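Local coordinates for putative methyl-accepting chemotaxis signal transduction protein (Campylobacter jejuni subsp. jejuni serotype O:2, PDB 4XMR) that binds isoleucine through its tandem PAS sensory domain and probably relays amino-acid signals across the membrane in chemotaxis, at residues 58-61 with 62-66; 21-24 with 25-29; 206-210 with 211-215; 116-119 with 120-123. All blocks are in the same frame, centred on the assembly; numbering follows the deposited sequence.

Contact 1 (58-61 with 62-66)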
loop_
_atom_site.group_PDB
_atom_site.type_symbol
_atom_site.label_atom_id
_atom_site.label_comp_id
_atom_site.label_asym_id
_atom_site.label_seq_id
_atom_site.Cartn_x
_atom_site.Cartn_y
_atom_site.Cartn_z
ATOM N N GLU B 58 -14.097 12.447 31.224
ATOM C CA GLU B 58 -12.716 12.578 30.774
ATOM C C GLU B 58 -11.842 11.435 31.283
ATOM O O GLU B 58 -11.029 10.890 30.533
ATOM C CB GLU B 58 -12.135 13.939 31.163
ATOM C CG GLU B 58 -12.755 15.097 30.397
ATOM C CD GLU B 58 -12.124 16.433 30.738
ATOM O OE1 GLU B 58 -11.142 16.449 31.507
ATOM O OE2 GLU B 58 -12.613 17.461 30.231
ATOM N N GLU B 59 -12.023 11.059 32.546
ATOM C CA GLU B 59 -11.285 9.935 33.113
ATOM C C GLU B 59 -11.525 8.643 32.327
ATOM O O GLU B 59 -10.583 7.919 31.996
ATOM C CB GLU B 59 -11.646 9.737 34.587
ATOM C CG GLU B 59 -10.978 8.529 35.230
ATOM C CD GLU B 59 -11.285 8.404 36.716
ATOM O OE1 GLU B 59 -11.914 9.323 37.281
ATOM O OE2 GLU B 59 -10.892 7.382 37.314
ATOM N N ASN B 60 -12.787 8.351 32.036
ATOM C CA ASN B 60 -13.112 7.144 31.288
ATOM C C ASN B 60 -12.582 7.191 29.857
ATOM O O ASN B 60 -12.115 6.186 29.322
ATOM C CB ASN B 60 -14.618 6.880 31.303
ATOM C CG ASN B 60 -15.104 6.386 32.647
ATOM O OD1 ASN B 60 -14.306 5.999 33.498
ATOM N ND2 ASN B 60 -16.416 6.383 32.843
ATOM N N ILE B 61 -12.643 8.365 29.241
ATOM C CA ILE B 61 -12.105 8.520 27.896
ATOM C C ILE B 61 -10.594 8.262 27.884
ATOM O O ILE B 61 -10.096 7.491 27.059
ATOM C CB ILE B 61 -12.439 9.901 27.309
ATOM C CG1 ILE B 61 -13.942 9.993 27.022
ATOM C CG2 ILE B 61 -11.634 10.156 26.037
ATOM C CD1 ILE B 61 -14.452 11.402 26.794
ATOM N N ILE B 62 -9.867 8.878 28.813
ATOM C CA ILE B 62 -8.423 8.668 28.897
ATOM C C ILE B 62 -8.121 7.178 29.056
ATOM O O ILE B 62 -7.308 6.610 28.322
ATOM C CB ILE B 62 -7.805 9.434 30.091
ATOM C CG1 ILE B 62 -7.882 10.946 29.857
ATOM C CG2 ILE B 62 -6.360 9.009 30.319
ATOM C CD1 ILE B 62 -7.630 11.769 31.116
ATOM N N ASN B 63 -8.795 6.545 30.007
ATOM C CA ASN B 63 -8.493 5.160 30.338
ATOM C C ASN B 63 -8.917 4.136 29.298
ATOM O O ASN B 63 -8.251 3.118 29.127
ATOM C CB ASN B 63 -9.090 4.789 31.692
ATOM C CG ASN B 63 -8.423 5.515 32.836
ATOM O OD1 ASN B 63 -7.272 5.938 32.734
ATOM N ND2 ASN B 63 -9.143 5.662 33.939
ATOM N N ASN B 64 -10.021 4.401 28.605
ATOM C CA ASN B 64 -10.587 3.424 27.687
ATOM C C ASN B 64 -10.307 3.712 26.221
ATOM O O ASN B 64 -10.092 2.783 25.444
ATOM C CB ASN B 64 -12.097 3.287 27.898
ATOM C CG ASN B 64 -12.440 2.728 29.257
ATOM O OD1 ASN B 64 -12.255 1.545 29.507
ATOM N ND2 ASN B 64 -12.946 3.578 30.138
ATOM N N VAL B 65 -10.326 4.986 25.834
ATOM C CA VAL B 65 -10.038 5.342 24.448
ATOM C C VAL B 65 -8.530 5.378 24.199
ATOM O O VAL B 65 -8.062 4.975 23.132
ATOM C CB VAL B 65 -10.697 6.684 24.047
ATOM C CG1 VAL B 65 -10.333 7.064 22.617
ATOM C CG2 VAL B 65 -12.213 6.579 24.188
ATOM N N GLY B 66 -7.765 5.844 25.181
ATOM C CA GLY B 66 -6.334 6.016 24.988
ATOM C C GLY B 66 -5.592 4.791 24.470
ATOM O O GLY B 66 -4.833 4.891 23.505
HETATM O O HOH W 1 -8.247 6.558 36.566
HETATM O O HOH W 2 -12.054 4.680 33.968
HETATM O O HOH W 3 -13.973 2.781 32.712
#
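Asn64 turns its side-chain amide back along the helix onto the carbonyl of Asn60. Asn60 O thereby accepts twice from one residue: from Asn64 N at 2.8 Å and from Asn64 ND2 at 2.9 Å, the two donors arriving on opposite faces of the carbonyl plane. With CG beside its own backbone N (chi1 -65°), Asn64 carries its amide over this turn, and the ND2 bond is bent, with an N-H...O angle of 143°. A short side chain ending in an NH2 suits this place, since ND2 has one hydrogen for Asn60 O and another for a water that is weakly bonded to Asn60 OD1. A second water joins Asn60 OD1 to Asn63 ND2, and a third links Asn63 ND2 with Glu59 OE2. The extended Glu59 chain meets Asn63 with carboxylate and amide planes nearly perpendicular, and water rather than direct contact connects their polar ends. Routine i to i+4 bonds occupy the carbonyls of Glu58, Glu59 and Ile61; Ile62 N to Glu58 O measures 2.9 Å. On the inner face, Ile61 CG2 and Val65 CG2 lie side by side, 4.1 Å apart, as branched apolar chains fit a buried helical ridge. Around this first part of helix 58-76, Gln53 O accepts from Asn60 ND2, Lys89 forms a salt bridge with Glu58, and Ile61, Ile62 and Val65 all rest on Leu91 of strand 90-94.

Contact 2 (21-24 with 25-29)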
loop_
_atom_site.group_PDB
_atom_site.type_symbol
_atom_site.label_atom_id
_atom_site.label_comp_id
_atom_site.label_asym_id
_atom_site.label_seq_id
_atom_site.Cartn_x
_atom_site.Cartn_y
_atom_site.Cartn_z
ATOM N N LEU B 21 2.021 4.331 -17.114
ATOM C CA LEU B 21 2.800 4.807 -15.974
ATOM C C LEU B 21 2.088 5.906 -15.199
ATOM O O LEU B 21 2.151 5.938 -13.962
ATOM C CB LEU B 21 4.205 5.237 -16.398
ATOM C CG LEU B 21 5.033 4.124 -17.039
ATOM C CD1 LEU B 21 6.429 4.630 -17.263
ATOM C CD2 LEU B 21 5.034 2.852 -16.198
ATOM N N LEU B 22 1.402 6.799 -15.895
ATOM C CA LEU B 22 0.596 7.790 -15.204
ATOM C C LEU B 22 -0.459 7.112 -14.328
ATOM O O LEU B 22 -0.676 7.519 -13.175
ATOM C CB LEU B 22 -0.046 8.750 -16.210
ATOM C CG LEU B 22 -0.925 9.840 -15.595
ATOM C CD1 LEU B 22 -0.147 10.694 -14.597
ATOM C CD2 LEU B 22 -1.504 10.717 -16.708
ATOM N N LYS B 23 -1.084 6.059 -14.851
ATOM C CA LYS B 23 -2.106 5.341 -14.095
ATOM C C LYS B 23 -1.516 4.671 -12.849
ATOM O O LYS B 23 -2.185 4.594 -11.821
ATOM C CB LYS B 23 -2.852 4.328 -14.966
ATOM C CG LYS B 23 -4.068 3.716 -14.251
ATOM C CD LYS B 23 -4.965 2.904 -15.157
ATOM C CE LYS B 23 -6.110 2.295 -14.361
ATOM N NZ LYS B 23 -6.891 3.329 -13.612
ATOM N N VAL B 24 -0.266 4.209 -12.916
ATOM C CA VAL B 24 0.365 3.663 -11.708
ATOM C C VAL B 24 0.458 4.733 -10.620
ATOM O O VAL B 24 0.224 4.450 -9.434
ATOM C CB VAL B 24 1.762 3.087 -12.013
ATOM C CG1 VAL B 24 2.491 2.711 -10.715
ATOM C CG2 VAL B 24 1.650 1.880 -12.929
ATOM N N THR B 25 0.803 5.961 -10.999
ATOM C CA THR B 25 0.854 7.038 -10.018
ATOM C C THR B 25 -0.550 7.388 -9.512
ATOM O O THR B 25 -0.734 7.620 -8.313
ATOM C CB THR B 25 1.643 8.252 -10.561
ATOM O OG1 THR B 25 3.037 7.918 -10.573
ATOM C CG2 THR B 25 1.440 9.500 -9.711
ATOM N N GLN B 26 -1.535 7.399 -10.404
ATOM C CA GLN B 26 -2.920 7.563 -9.969
ATOM C C GLN B 26 -3.317 6.502 -8.935
ATOM O O GLN B 26 -3.882 6.830 -7.892
ATOM C CB GLN B 26 -3.871 7.535 -11.173
ATOM C CG GLN B 26 -5.337 7.589 -10.782
ATOM C CD GLN B 26 -6.255 7.465 -11.974
ATOM O OE1 GLN B 26 -5.862 7.741 -13.103
ATOM N NE2 GLN B 26 -7.485 7.045 -11.728
ATOM N N SER B 27 -2.999 5.244 -9.230
ATOM C CA SER B 27 -3.301 4.150 -8.315
ATOM C C SER B 27 -2.616 4.324 -6.962
ATOM O O SER B 27 -3.179 3.989 -5.919
ATOM C CB SER B 27 -2.901 2.807 -8.932
ATOM O OG SER B 27 -3.716 2.501 -10.055
ATOM N N THR B 28 -1.399 4.847 -6.987
ATOM C CA THR B 28 -0.645 5.078 -5.758
ATOM C C THR B 28 -1.403 6.034 -4.852
ATOM O O THR B 28 -1.553 5.792 -3.649
ATOM C CB THR B 28 0.756 5.627 -6.083
ATOM O OG1 THR B 28 1.454 4.678 -6.890
ATOM C CG2 THR B 28 1.550 5.892 -4.816
ATOM N N VAL B 29 -1.901 7.121 -5.419
ATOM C CA VAL B 29 -2.674 8.089 -4.664
ATOM C C VAL B 29 -3.983 7.488 -4.144
ATOM O O VAL B 29 -4.350 7.681 -2.983
ATOM C CB VAL B 29 -2.963 9.330 -5.525
ATOM C CG1 VAL B 29 -3.893 10.287 -4.806
ATOM C CG2 VAL B 29 -1.657 10.020 -5.907
HETATM O O HOH W 4 4.037 5.814 -12.080
HETATM O O HOH W 5 -5.878 4.076 -10.945
HETATM O O HOH W 6 -7.133 5.919 -15.428
#
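Val24 O is gripped twice by Thr28, whose backbone N lies 3.0 Å away and whose hydroxyl OG1 donates over 2.8 Å. The donors come from opposite faces of the carbonyl plane, the hydroxyl tilted 32° from it. Thr28 can do this because OG1 sits beside its own backbone N (chi1 -60°), facing the preceding turn; a hydroxyl in this rotamer finds an acceptor in the helix's own backbone. One turn back, Thr25 uses the same first torsion differently: a water donates to Leu21 O at 2.7 Å and accepts from Thr25 OG1 at 2.8 Å, while that hydroxyl is also bonded to Thr177 and Thr173. These are successive turns of helix 9-48, the long helix running beside both sheets of the tandem PAS sensory domain. On its more open side, Lys23 extends to NZ, which donates to two waters. One lies 2.9 Å from Lys23 NZ and is bonded to Ser27 OG; the other gives a longer bond to Gln26 OE1, while Gln26 NE2 turns to Glu30. A long flexible lysine is well suited to reaching such solvent bridges. Backbone bonds from Gln26 N to Leu22 O and from Ser27 N to Lys23 O keep the turns regular. Leu22 packs on Ala238 and Ile240 of strand 236-243, and Val24 meets Pro174 of the second subunit.

Contact 3 (206-210 with 211-215)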
loop_
_atom_site.group_PDB
_atom_site.type_symbol
_atom_site.label_atom_id
_atom_site.label_comp_id
_atom_site.label_asym_id
_atom_site.label_seq_id
_atom_site.Cartn_x
_atom_site.Cartn_y
_atom_site.Cartn_z
ATOM N N ASN B 206 -0.483 25.079 -17.685
ATOM C CA ASN B 206 -1.215 25.802 -18.723
ATOM C C ASN B 206 -1.624 24.868 -19.853
ATOM O O ASN B 206 -2.735 24.956 -20.378
ATOM C CB ASN B 206 -0.378 26.958 -19.273
ATOM C CG ASN B 206 -0.219 28.093 -18.276
ATOM O OD1 ASN B 206 -0.990 28.210 -17.321
ATOM N ND2 ASN B 206 0.788 28.934 -18.490
ATOM N N ALA B 207 -0.726 23.966 -20.225
ATOM C CA ALA B 207 -1.032 23.038 -21.299
ATOM C C ALA B 207 -2.098 22.041 -20.850
ATOM O O ALA B 207 -3.011 21.716 -21.602
ATOM C CB ALA B 207 0.220 22.330 -21.763
ATOM N N TYR B 208 -1.994 21.560 -19.614
ATOM C CA TYR B 208 -3.013 20.661 -19.087
ATOM C C TYR B 208 -4.405 21.306 -19.116
ATOM O O TYR B 208 -5.391 20.660 -19.478
ATOM C CB TYR B 208 -2.645 20.224 -17.673
ATOM C CG TYR B 208 -3.747 19.504 -16.947
ATOM C CD1 TYR B 208 -4.369 18.390 -17.502
ATOM C CD2 TYR B 208 -4.135 19.909 -15.676
ATOM C CE1 TYR B 208 -5.371 17.718 -16.823
ATOM C CE2 TYR B 208 -5.126 19.245 -14.992
ATOM C CZ TYR B 208 -5.745 18.155 -15.564
ATOM O OH TYR B 208 -6.735 17.507 -14.854
ATOM N N LYS B 209 -4.478 22.584 -18.766
ATOM C CA LYS B 209 -5.762 23.282 -18.765
ATOM C C LYS B 209 -6.436 23.283 -20.139
ATOM O O LYS B 209 -7.660 23.234 -20.239
ATOM C CB LYS B 209 -5.604 24.708 -18.244
ATOM C CG LYS B 209 -5.374 24.786 -16.751
ATOM C CD LYS B 209 -5.472 26.212 -16.248
ATOM C CE LYS B 209 -4.314 27.066 -16.740
ATOM N NZ LYS B 209 -4.421 28.470 -16.245
ATOM N N LEU B 210 -5.632 23.321 -21.198
ATOM C CA LEU B 210 -6.157 23.298 -22.562
ATOM C C LEU B 210 -6.629 21.905 -22.991
ATOM O O LEU B 210 -7.443 21.774 -23.897
ATOM C CB LEU B 210 -5.087 23.777 -23.541
ATOM C CG LEU B 210 -4.688 25.250 -23.513
ATOM C CD1 LEU B 210 -3.394 25.451 -24.291
ATOM C CD2 LEU B 210 -5.801 26.100 -24.111
ATOM N N ASN B 211 -6.114 20.860 -22.349
ATOM C CA ASN B 211 -6.227 19.506 -22.902
ATOM C C ASN B 211 -7.101 18.484 -22.180
ATOM O O ASN B 211 -7.599 17.550 -22.802
ATOM C CB ASN B 211 -4.835 18.911 -23.121
ATOM C CG ASN B 211 -4.164 19.472 -24.345
ATOM O OD1 ASN B 211 -4.340 18.959 -25.450
ATOM N ND2 ASN B 211 -3.408 20.546 -24.166
ATOM N N GLY B 212 -7.279 18.642 -20.876
ATOM C CA GLY B 212 -8.066 17.675 -20.133
ATOM C C GLY B 212 -7.372 16.358 -19.821
ATOM O O GLY B 212 -6.249 16.091 -20.269
ATOM N N ASP B 213 -8.062 15.522 -19.050
ATOM C CA ASP B 213 -7.446 14.344 -18.440
ATOM C C ASP B 213 -6.954 13.284 -19.425
ATOM O O ASP B 213 -7.691 12.852 -20.320
ATOM C CB ASP B 213 -8.388 13.688 -17.415
ATOM C CG ASP B 213 -8.629 14.552 -16.183
ATOM O OD1 ASP B 213 -7.985 15.613 -16.042
ATOM O OD2 ASP B 213 -9.477 14.161 -15.353
ATOM N N ASN B 214 -5.697 12.887 -19.237
ATOM C CA ASN B 214 -5.036 11.829 -20.007
ATOM C C ASN B 214 -4.754 12.119 -21.467
ATOM O O ASN B 214 -4.267 11.251 -22.189
ATOM C CB ASN B 214 -5.757 10.489 -19.861
ATOM C CG ASN B 214 -5.317 9.748 -18.638
ATOM O OD1 ASN B 214 -4.187 9.265 -18.572
ATOM N ND2 ASN B 214 -6.193 9.673 -17.646
ATOM N N ASN B 215 -5.031 13.345 -21.889
ATOM C CA ASN B 215 -4.790 13.748 -23.269
ATOM C C ASN B 215 -3.391 14.337 -23.387
ATOM O O ASN B 215 -3.042 15.280 -22.685
ATOM C CB ASN B 215 -5.841 14.760 -23.717
ATOM C CG ASN B 215 -7.240 14.188 -23.681
ATOM O OD1 ASN B 215 -7.468 13.050 -24.097
ATOM N ND2 ASN B 215 -8.186 14.970 -23.180
#
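Tyr208 OH donates to Asp213 OD1 at 2.6 Å, with the carboxylate oxygen at the ring edge and the two flat groups nearly coplanar, 8° apart. Tyrosine has the length for this: with CG anti to the backbone N (chi1 169°), its ring reaches alongside the departing chain, and Asp213 offers a strong acceptor there. Asn211 instead turns ND2 back to Ala207 O at 2.8 Å, an almost straight bond that lies in the amide plane of Asn211. Beyond the helix, Asn215 ND2 donates to Asn211 O at 2.7 Å. Among the backbone bonds, Tyr208 O takes two donors. Gly212 N approaches nearly along the C=O axis at 3.1 Å, whereas Asn211 N stands above the carbonyl plane. Apolar contact joins the same structure to the sheet, with Ala207 and Tyr208 both resting on Phe217 of strand 217-221. Gly212 leaves helical geometry with positive phi (77°), a conformation in which a CB would be jammed against the preceding carbonyl oxygen. The arrangement is characteristic of a glycine-terminated helix C-terminus running directly into a type II beta turn, here from Gly212 to Asn215.

Contact 4 (116-119 with 120-123); sequences YQEA and LKTN
Backbone bonding shifts toward i to i+3 between Tyr116 and Lys121: Leu120 N makes only weak bonds, to Tyr116 O and Gln117 O, and Lys121 N reaches Glu118 O at 3.1 Å from above the carbonyl plane. Over this last turn Glu118 and Lys121 form a salt bridge, Lys121 NZ donating to Glu118 OE2 at 3.2 Å. The nitrogen comes in on the syn side of the carboxylate, 34° out of its plane. Glu118 bends at chi2 (-58°) while the lysine stays extended, and the two chains meet at an angle; oppositely charged, flexible residues suit this outward side. At the backbone, Thr122 CG2 comes 3.2 Å from Glu118 O, while its hydroxyl bonds to Asp124 N. Inward, Leu120 CD1 sets a methyl obliquely against the buried Tyr116 ring, 3.6 Å from CE1. Gln117 NE2 lies at the edge of that ring, in its plane, and donates to Lys111 O. The bound isoleucine is about 8 Å from the Tyr116 side chain, although neighbouring Trp115 lines its pocket. Helix 114-120 sits on the sheet of the first PDC sensor domain, with Tyr116, Ala119 and Leu120 against Val156 of strand 152-162 and Leu120 also on Ala146 of strand 139-149.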
loop_
_atom_site.group_PDB
_atom_site.type_symbol
_atom_site.label_atom_id
_atom_site.label_comp_id
_atom_site.label_asym_id
_atom_site.label_seq_id
_atom_site.Cartn_x
_atom_site.Cartn_y
_atom_site.Cartn_z
ATOM N N TYR B 116 -11.737 19.265 12.432
ATOM C CA TYR B 116 -12.757 19.131 13.457
ATOM C C TYR B 116 -14.112 19.574 12.902
ATOM O O TYR B 116 -15.077 18.809 12.904
ATOM C CB TYR B 116 -12.363 19.934 14.703
ATOM C CG TYR B 116 -13.306 19.783 15.874
ATOM C CD1 TYR B 116 -14.367 20.657 16.048
ATOM C CD2 TYR B 116 -13.128 18.771 16.811
ATOM C CE1 TYR B 116 -15.225 20.523 17.108
ATOM C CE2 TYR B 116 -13.987 18.633 17.880
ATOM C CZ TYR B 116 -15.034 19.511 18.019
ATOM O OH TYR B 116 -15.894 19.382 19.082
ATOM N N GLN B 117 -14.178 20.800 12.400
ATOM C CA GLN B 117 -15.453 21.343 11.951
ATOM C C GLN B 117 -16.044 20.597 10.756
ATOM O O GLN B 117 -17.249 20.368 10.700
ATOM C CB GLN B 117 -15.340 22.842 11.688
ATOM C CG GLN B 117 -15.287 23.647 12.975
ATOM C CD GLN B 117 -16.567 23.531 13.794
ATOM O OE1 GLN B 117 -17.674 23.558 13.251
ATOM N NE2 GLN B 117 -16.419 23.403 15.107
ATOM N N GLU B 118 -15.202 20.180 9.820
ATOM C CA GLU B 118 -15.719 19.494 8.637
ATOM C C GLU B 118 -16.262 18.105 8.959
ATOM O O GLU B 118 -17.217 17.645 8.336
ATOM C CB GLU B 118 -14.670 19.440 7.525
ATOM C CG GLU B 118 -14.328 20.807 6.953
ATOM C CD GLU B 118 -15.547 21.517 6.392
ATOM O OE1 GLU B 118 -16.345 20.863 5.688
ATOM O OE2 GLU B 118 -15.711 22.724 6.667
ATOM N N ALA B 119 -15.668 17.446 9.950
ATOM C CA ALA B 119 -16.121 16.119 10.355
ATOM C C ALA B 119 -17.531 16.171 10.927
ATOM O O ALA B 119 -18.297 15.221 10.788
ATOM C CB ALA B 119 -15.178 15.527 11.386
ATOM N N LEU B 120 -17.865 17.288 11.570
ATOM C CA LEU B 120 -19.182 17.471 12.175
ATOM C C LEU B 120 -20.247 17.815 11.134
ATOM O O LEU B 120 -21.448 17.748 11.420
ATOM C CB LEU B 120 -19.132 18.563 13.248
ATOM C CG LEU B 120 -18.247 18.275 14.464
ATOM C CD1 LEU B 120 -18.186 19.490 15.371
ATOM C CD2 LEU B 120 -18.764 17.068 15.228
ATOM N N LYS B 121 -19.813 18.177 9.930
ATOM C CA LYS B 121 -20.738 18.553 8.865
ATOM C C LYS B 121 -21.051 17.391 7.943
ATOM O O LYS B 121 -21.856 17.529 7.020
ATOM C CB LYS B 121 -20.149 19.676 8.016
ATOM C CG LYS B 121 -19.942 20.972 8.751
ATOM C CD LYS B 121 -19.256 21.972 7.849
ATOM C CE LYS B 121 -19.031 23.288 8.556
ATOM N NZ LYS B 121 -18.297 24.231 7.675
ATOM N N THR B 122 -20.404 16.253 8.174
ATOM C CA THR B 122 -20.550 15.118 7.272
ATOM C C THR B 122 -20.557 13.773 7.989
ATOM O O THR B 122 -19.987 13.619 9.071
ATOM C CB THR B 122 -19.452 15.109 6.182
ATOM O OG1 THR B 122 -19.701 14.036 5.267
ATOM C CG2 THR B 122 -18.072 14.922 6.805
ATOM N N ASN B 123 -21.224 12.809 7.365
ATOM C CA ASN B 123 -21.223 11.427 7.805
ATOM C C ASN B 123 -19.912 10.777 7.411
ATOM O O ASN B 123 -19.562 9.701 7.887
ATOM C CB ASN B 123 -22.361 10.673 7.121
ATOM C CG ASN B 123 -23.483 10.315 8.071
ATOM O OD1 ASN B 123 -23.551 10.817 9.191
ATOM N ND2 ASN B 123 -24.375 9.440 7.621
#

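From the N terminus the contacts follow in series, contact 2, contact 1, contact 4 and contact 3, none nested in or crossing another. All are local: contacts 2 and 1 join successive turns of helices 9-48 and 58-76, neighbours in the chain, yet their centres lie about 41 Å apart. Contact 4 ends helix 114-120 before strand 126-132, and contact 3 carries helix 202-211 toward strand 217-221. Contacts 1 and 4 belong with the six-stranded sheet of the isoleucine-binding part, contacts 2 and 3 with the five-stranded sheet. Contacts 2 and 3 touch: in the conformer given, one of two for Asn214, Leu22 CD2 packs 3.6 Å from Asn214 OD1.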